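PDB 1ZNP: hypothetical protein Atu3615 from Agrobacterium tumefaciens str. C58, which is of unknown function but belongs to the cupin superfamily, with a beta-barrel-like fold that in relatives often holds a metal or small-molecule site. Local coordinates for residues 63-77 with 109-123. Sequence-based numbering, arbitrary orientation.
Sequences EVWHYYAGAPIALHL and QSAESLGDFTLVGCT
Glu63 reaches across the barrel interior to Gln109: its OE1 accepts a hydrogen bond from Gln109 NE2 at 3.0 Å, carboxylate and amide standing nearly perpendicular (85° between planes). Val64 forms a hydrogen-bonded antiparallel pair with Thr123. The Gln109 amide turns its oxygen to the indole, Trp65 NE1 donating to Gln109 OE1 at 2.9 Å, so both ends of the amide are engaged and its rotation is fixed. The Trp65 ring is sandwiched, with Leu75 CD1 over one face and Cys122 SG over the other, 3.9 Å from the centroid of the five-membered ring. His66 makes the next hydrogen-bonded pair, with Gly121. Its ring lies on the other face of the sheet; ND1 gives a weak bond to Gly121 O. At Tyr68 and Ala69 the ladder takes an extra residue: both backbone N atoms donate to Leu119 O, a classic beta bulge, while Tyr68 CE2 comes close to Gly121 N and CA. The chain then turns a corner, with Phe117 CE2 3.6 Å from Gly70 CA and Ala71 N donating to Phe117 O at 2.9 Å. Beyond it, Ile73 sends CD1 to Thr118 CG2 at 3.5 Å and sets CG2 against Ala111 CB, bridging the two strands of 109-123 from the inside. His76 pairs with Ser110 through the backbone. With CG anti to its carbonyl carbon (chi1 -48°), its ring reaches Glu112: NE2 donates to OE1 at 2.6 Å in a nearly straight bond (171°), in the imidazole plane but from above the carboxylate plane. Thr86 holds ND1, which fixes the ring from its other nitrogen. Two antiparallel ladders, joined by the turn at 69-72 and the loop at 114-116 around an apolar interior with a buried polar cluster, are consistent with the double-stranded beta-helix of the cupins.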
loop_
_atom_site.group_PDB
_atom_site.type_symbol
_atom_site.label_atom_id
_atom_site.label_comp_id
_atom_site.label_asym_id
_atom_site.label_seq_id
_atom_site.Cartn_x
_atom_site.Cartn_y
_atom_site.Cartn_z
ATOM N N GLU A 63 -3.157 -10.639 -10.430
ATOM C CA GLU A 63 -1.911 -10.273 -11.057
ATOM C C GLU A 63 -0.908 -9.836 -9.995
ATOM O O GLU A 63 -1.231 -9.049 -9.111
ATOM C CB GLU A 63 -2.144 -9.149 -12.063
ATOM C CG GLU A 63 -0.864 -8.645 -12.711
ATOM C CD GLU A 63 -1.119 -7.943 -14.028
ATOM O OE1 GLU A 63 -2.095 -7.168 -14.103
ATOM O OE2 GLU A 63 -0.334 -8.164 -14.977
ATOM N N VAL A 64 0.304 -10.368 -10.062
ATOM C CA VAL A 64 1.320 -9.989 -9.106
ATOM C C VAL A 64 2.443 -9.237 -9.817
ATOM O O VAL A 64 2.989 -9.711 -10.825
ATOM C CB VAL A 64 1.918 -11.217 -8.410
ATOM C CG1 VAL A 64 3.016 -10.777 -7.445
ATOM C CG2 VAL A 64 0.814 -11.995 -7.698
ATOM N N TRP A 65 2.780 -8.067 -9.283
ATOM C CA TRP A 65 3.841 -7.242 -9.847
ATOM C C TRP A 65 5.176 -7.531 -9.168
ATOM O O TRP A 65 5.233 -7.748 -7.959
ATOM C CB TRP A 65 3.490 -5.755 -9.701
ATOM C CG TRP A 65 2.430 -5.265 -10.655
ATOM C CD1 TRP A 65 1.145 -5.716 -10.763
ATOM C CD2 TRP A 65 2.557 -4.191 -11.598
ATOM N NE1 TRP A 65 0.464 -4.988 -11.711
ATOM C CE2 TRP A 65 1.307 -4.046 -12.240
ATOM C CE3 TRP A 65 3.609 -3.335 -11.962
ATOM C CZ2 TRP A 65 1.078 -3.084 -13.222
ATOM C CZ3 TRP A 65 3.381 -2.376 -12.941
ATOM C CH2 TRP A 65 2.122 -2.259 -13.559
ATOM N N HIS A 66 6.247 -7.547 -9.959
ATOM C CA HIS A 66 7.587 -7.822 -9.440
ATOM C C HIS A 66 8.569 -6.773 -9.956
ATOM O O HIS A 66 8.660 -6.543 -11.170
ATOM C CB HIS A 66 8.066 -9.213 -9.885
ATOM C CG HIS A 66 7.082 -10.313 -9.616
ATOM N ND1 HIS A 66 5.984 -10.545 -10.420
ATOM C CD2 HIS A 66 7.033 -11.247 -8.639
ATOM C CE1 HIS A 66 5.305 -11.575 -9.951
ATOM N NE2 HIS A 66 5.922 -12.020 -8.873
ATOM N N TYR A 67 9.302 -6.145 -9.041
ATOM C CA TYR A 67 10.275 -5.132 -9.414
ATOM C C TYR A 67 11.582 -5.777 -9.864
ATOM O O TYR A 67 12.071 -6.686 -9.198
ATOM C CB TYR A 67 10.551 -4.204 -8.228
ATOM C CG TYR A 67 11.808 -3.391 -8.407
ATOM C CD1 TYR A 67 13.059 -3.908 -8.046
ATOM C CD2 TYR A 67 11.761 -2.129 -8.997
ATOM C CE1 TYR A 67 14.233 -3.186 -8.274
ATOM C CE2 TYR A 67 12.924 -1.399 -9.227
ATOM C CZ TYR A 67 14.158 -1.932 -8.869
ATOM O OH TYR A 67 15.301 -1.213 -9.146
ATOM N N TYR A 68 12.154 -5.317 -10.980
ATOM C CA TYR A 68 13.418 -5.904 -11.434
ATOM C C TYR A 68 14.550 -4.898 -11.494
ATOM O O TYR A 68 15.655 -5.172 -11.031
ATOM C CB TYR A 68 13.291 -6.556 -12.824
ATOM C CG TYR A 68 12.377 -7.771 -12.909
ATOM C CD1 TYR A 68 12.294 -8.695 -11.865
ATOM C CD2 TYR A 68 11.606 -8.002 -14.045
ATOM C CE1 TYR A 68 11.455 -9.821 -11.957
ATOM C CE2 TYR A 68 10.774 -9.113 -14.146
ATOM C CZ TYR A 68 10.693 -10.017 -13.106
ATOM O OH TYR A 68 9.833 -11.092 -13.204
ATOM N N ALA A 69 14.268 -3.727 -12.052
ATOM C CA ALA A 69 15.298 -2.711 -12.213
ATOM C C ALA A 69 14.719 -1.323 -12.427
ATOM O O ALA A 69 13.526 -1.166 -12.713
ATOM C CB ALA A 69 16.177 -3.083 -13.389
ATOM N N GLY A 70 15.578 -0.314 -12.304
ATOM C CA GLY A 70 15.135 1.053 -12.478
ATOM C C GLY A 70 14.598 1.650 -11.186
ATOM O O GLY A 70 14.773 1.087 -10.101
ATOM N N ALA A 71 13.945 2.797 -11.319
ATOM C CA ALA A 71 13.363 3.518 -10.199
ATOM C C ALA A 71 12.136 2.790 -9.672
ATOM O O ALA A 71 11.569 1.939 -10.357
ATOM C CB ALA A 71 12.968 4.945 -10.648
ATOM N N PRO A 72 11.717 3.099 -8.438
ATOM C CA PRO A 72 10.527 2.399 -7.945
ATOM C C PRO A 72 9.301 2.846 -8.719
ATOM O O PRO A 72 9.375 3.752 -9.548
ATOM C CB PRO A 72 10.468 2.797 -6.470
ATOM C CG PRO A 72 11.183 4.129 -6.436
ATOM C CD PRO A 72 12.345 3.894 -7.368
ATOM N N ILE A 73 8.174 2.212 -8.445
ATOM C CA ILE A 73 6.935 2.544 -9.118
ATOM C C ILE A 73 5.832 2.837 -8.117
ATOM O O ILE A 73 5.861 2.370 -6.980
ATOM C CB ILE A 73 6.477 1.370 -10.047
ATOM C CG1 ILE A 73 6.904 1.645 -11.490
ATOM C CG2 ILE A 73 4.962 1.144 -9.940
ATOM C CD1 ILE A 73 6.509 0.554 -12.466
ATOM N N ALA A 74 4.866 3.640 -8.544
ATOM C CA ALA A 74 3.722 3.930 -7.706
ATOM C C ALA A 74 2.602 3.097 -8.335
ATOM O O ALA A 74 2.201 3.331 -9.480
ATOM C CB ALA A 74 3.394 5.383 -7.755
ATOM N N LEU A 75 2.141 2.096 -7.589
ATOM C CA LEU A 75 1.081 1.201 -8.039
ATOM C C LEU A 75 -0.191 1.566 -7.281
ATOM O O LEU A 75 -0.204 1.594 -6.051
ATOM C CB LEU A 75 1.473 -0.249 -7.763
ATOM C CG LEU A 75 0.596 -1.329 -8.392
ATOM C CD1 LEU A 75 0.628 -1.227 -9.892
ATOM C CD2 LEU A 75 1.106 -2.686 -7.977
ATOM N N HIS A 76 -1.251 1.859 -8.026
ATOM C CA HIS A 76 -2.527 2.255 -7.450
ATOM C C HIS A 76 -3.572 1.171 -7.653
ATOM O O HIS A 76 -3.754 0.685 -8.767
ATOM C CB HIS A 76 -2.986 3.554 -8.103
ATOM C CG HIS A 76 -1.921 4.610 -8.158
ATOM N ND1 HIS A 76 -1.485 5.294 -7.041
ATOM C CD2 HIS A 76 -1.190 5.083 -9.197
ATOM C CE1 HIS A 76 -0.534 6.142 -7.391
ATOM N NE2 HIS A 76 -0.336 6.035 -8.690
ATOM N N LEU A 77 -4.251 0.793 -6.572
ATOM C CA LEU A 77 -5.280 -0.235 -6.631
ATOM C C LEU A 77 -6.618 0.289 -6.132
ATOM O O LEU A 77 -6.683 1.024 -5.147
ATOM C CB LEU A 77 -4.898 -1.447 -5.774
ATOM C CG LEU A 77 -3.533 -2.105 -5.952
ATOM C CD1 LEU A 77 -3.610 -3.527 -5.386
ATOM C CD2 LEU A 77 -3.142 -2.132 -7.435
ATOM N N GLN A 109 -6.453 -1.083 -11.550
ATOM C CA GLN A 109 -5.039 -0.825 -11.321
ATOM C C GLN A 109 -4.387 0.103 -12.340
ATOM O O GLN A 109 -4.720 0.084 -13.520
ATOM C CB GLN A 109 -4.273 -2.148 -11.289
ATOM C CG GLN A 109 -4.347 -2.935 -12.578
ATOM C CD GLN A 109 -3.486 -4.182 -12.548
ATOM O OE1 GLN A 109 -2.280 -4.112 -12.294
ATOM N NE2 GLN A 109 -4.098 -5.332 -12.814
ATOM N N SER A 110 -3.455 0.927 -11.862
ATOM C CA SER A 110 -2.720 1.856 -12.719
ATOM C C SER A 110 -1.374 2.089 -12.057
ATOM O O SER A 110 -1.233 1.902 -10.853
ATOM C CB SER A 110 -3.465 3.185 -12.874
ATOM O OG SER A 110 -3.646 3.824 -11.631
ATOM N N ALA A 111 -0.380 2.484 -12.840
ATOM C CA ALA A 111 0.935 2.701 -12.284
ATOM C C ALA A 111 1.744 3.715 -13.078
ATOM O O ALA A 111 1.380 4.100 -14.183
ATOM C CB ALA A 111 1.679 1.374 -12.216
ATOM N N GLU A 112 2.845 4.158 -12.489
ATOM C CA GLU A 112 3.730 5.108 -13.135
ATOM C C GLU A 112 5.119 4.949 -12.530
ATOM O O GLU A 112 5.260 4.609 -11.354
ATOM C CB GLU A 112 3.224 6.544 -12.940
ATOM C CG GLU A 112 3.085 6.946 -11.492
ATOM C CD GLU A 112 1.632 7.025 -11.005
ATOM O OE1 GLU A 112 1.438 7.463 -9.842
ATOM O OE2 GLU A 112 0.699 6.663 -11.767
ATOM N N SER A 113 6.138 5.162 -13.350
ATOM C CA SER A 113 7.516 5.064 -12.894
ATOM C C SER A 113 7.846 6.352 -12.143
ATOM O O SER A 113 7.349 7.420 -12.494
ATOM C CB SER A 113 8.455 4.904 -14.097
ATOM O OG SER A 113 9.808 4.861 -13.687
ATOM N N LEU A 114 8.676 6.256 -11.111
ATOM C CA LEU A 114 9.044 7.436 -10.343
ATOM C C LEU A 114 10.400 7.986 -10.767
ATOM O O LEU A 114 10.953 8.872 -10.124
ATOM C CB LEU A 114 9.047 7.109 -8.851
ATOM C CG LEU A 114 7.703 6.568 -8.363
ATOM C CD1 LEU A 114 7.762 6.273 -6.879
ATOM C CD2 LEU A 114 6.611 7.578 -8.650
ATOM N N GLY A 115 10.929 7.453 -11.860
ATOM C CA GLY A 115 12.206 7.907 -12.371
ATOM C C GLY A 115 12.191 7.807 -13.883
ATOM O O GLY A 115 11.154 8.024 -14.513
ATOM N N ASP A 116 13.332 7.462 -14.469
ATOM C CA ASP A 116 13.447 7.345 -15.917
ATOM C C ASP A 116 12.768 6.101 -16.458
ATOM O O ASP A 116 12.196 6.120 -17.548
ATOM C CB ASP A 116 14.920 7.353 -16.306
ATOM C CG ASP A 116 15.586 8.671 -15.978
ATOM O OD1 ASP A 116 16.833 8.744 -16.012
ATOM O OD2 ASP A 116 14.850 9.644 -15.687
ATOM N N PHE A 117 12.838 5.015 -15.701
ATOM C CA PHE A 117 12.204 3.779 -16.121
ATOM C C PHE A 117 12.170 2.759 -15.005
ATOM O O PHE A 117 12.922 2.840 -14.038
ATOM C CB PHE A 117 12.938 3.154 -17.311
ATOM C CG PHE A 117 14.237 2.494 -16.940
ATOM C CD1 PHE A 117 15.444 3.165 -17.104
ATOM C CD2 PHE A 117 14.250 1.217 -16.390
ATOM C CE1 PHE A 117 16.655 2.572 -16.723
ATOM C CE2 PHE A 117 15.452 0.617 -16.004
ATOM C CZ PHE A 117 16.662 1.302 -16.173
ATOM N N THR A 118 11.287 1.789 -15.175
ATOM C CA THR A 118 11.143 0.697 -14.245
ATOM C C THR A 118 10.799 -0.537 -15.070
ATOM O O THR A 118 9.829 -0.546 -15.834
ATOM C CB THR A 118 10.018 0.932 -13.209
ATOM O OG1 THR A 118 10.282 2.127 -12.463
ATOM C CG2 THR A 118 9.942 -0.243 -12.234
ATOM N N LEU A 119 11.632 -1.558 -14.926
ATOM C CA LEU A 119 11.437 -2.827 -15.598
ATOM C C LEU A 119 10.773 -3.705 -14.541
ATOM O O LEU A 119 11.294 -3.855 -13.442
ATOM C CB LEU A 119 12.787 -3.453 -15.962
ATOM C CG LEU A 119 12.855 -4.538 -17.041
ATOM C CD1 LEU A 119 13.886 -5.578 -16.656
ATOM C CD2 LEU A 119 11.504 -5.192 -17.230
ATOM N N VAL A 120 9.626 -4.284 -14.864
ATOM C CA VAL A 120 8.968 -5.153 -13.919
ATOM C C VAL A 120 8.516 -6.438 -14.586
ATOM O O VAL A 120 8.596 -6.600 -15.807
ATOM C CB VAL A 120 7.719 -4.486 -13.292
ATOM C CG1 VAL A 120 8.095 -3.195 -12.588
ATOM C CG2 VAL A 120 6.689 -4.201 -14.362
ATOM N N GLY A 121 8.042 -7.353 -13.752
ATOM C CA GLY A 121 7.506 -8.606 -14.218
ATOM C C GLY A 121 6.083 -8.681 -13.696
ATOM O O GLY A 121 5.767 -8.105 -12.645
ATOM N N CYS A 122 5.219 -9.375 -14.430
ATOM C CA CYS A 122 3.832 -9.534 -14.028
ATOM C C CYS A 122 3.406 -10.965 -14.251
ATOM O O CYS A 122 3.561 -11.508 -15.342
ATOM C CB CYS A 122 2.922 -8.596 -14.819
ATOM S SG CYS A 122 3.085 -6.825 -14.401
ATOM N N THR A 123 2.887 -11.579 -13.195
ATOM C CA THR A 123 2.424 -12.948 -13.262
ATOM C C THR A 123 0.926 -12.974 -12.965
ATOM O O THR A 123 0.460 -12.527 -11.910
ATOM C CB THR A 123 3.172 -13.877 -12.252
ATOM O OG1 THR A 123 3.066 -13.336 -10.932
ATOM C CG2 THR A 123 4.640 -14.007 -12.606
#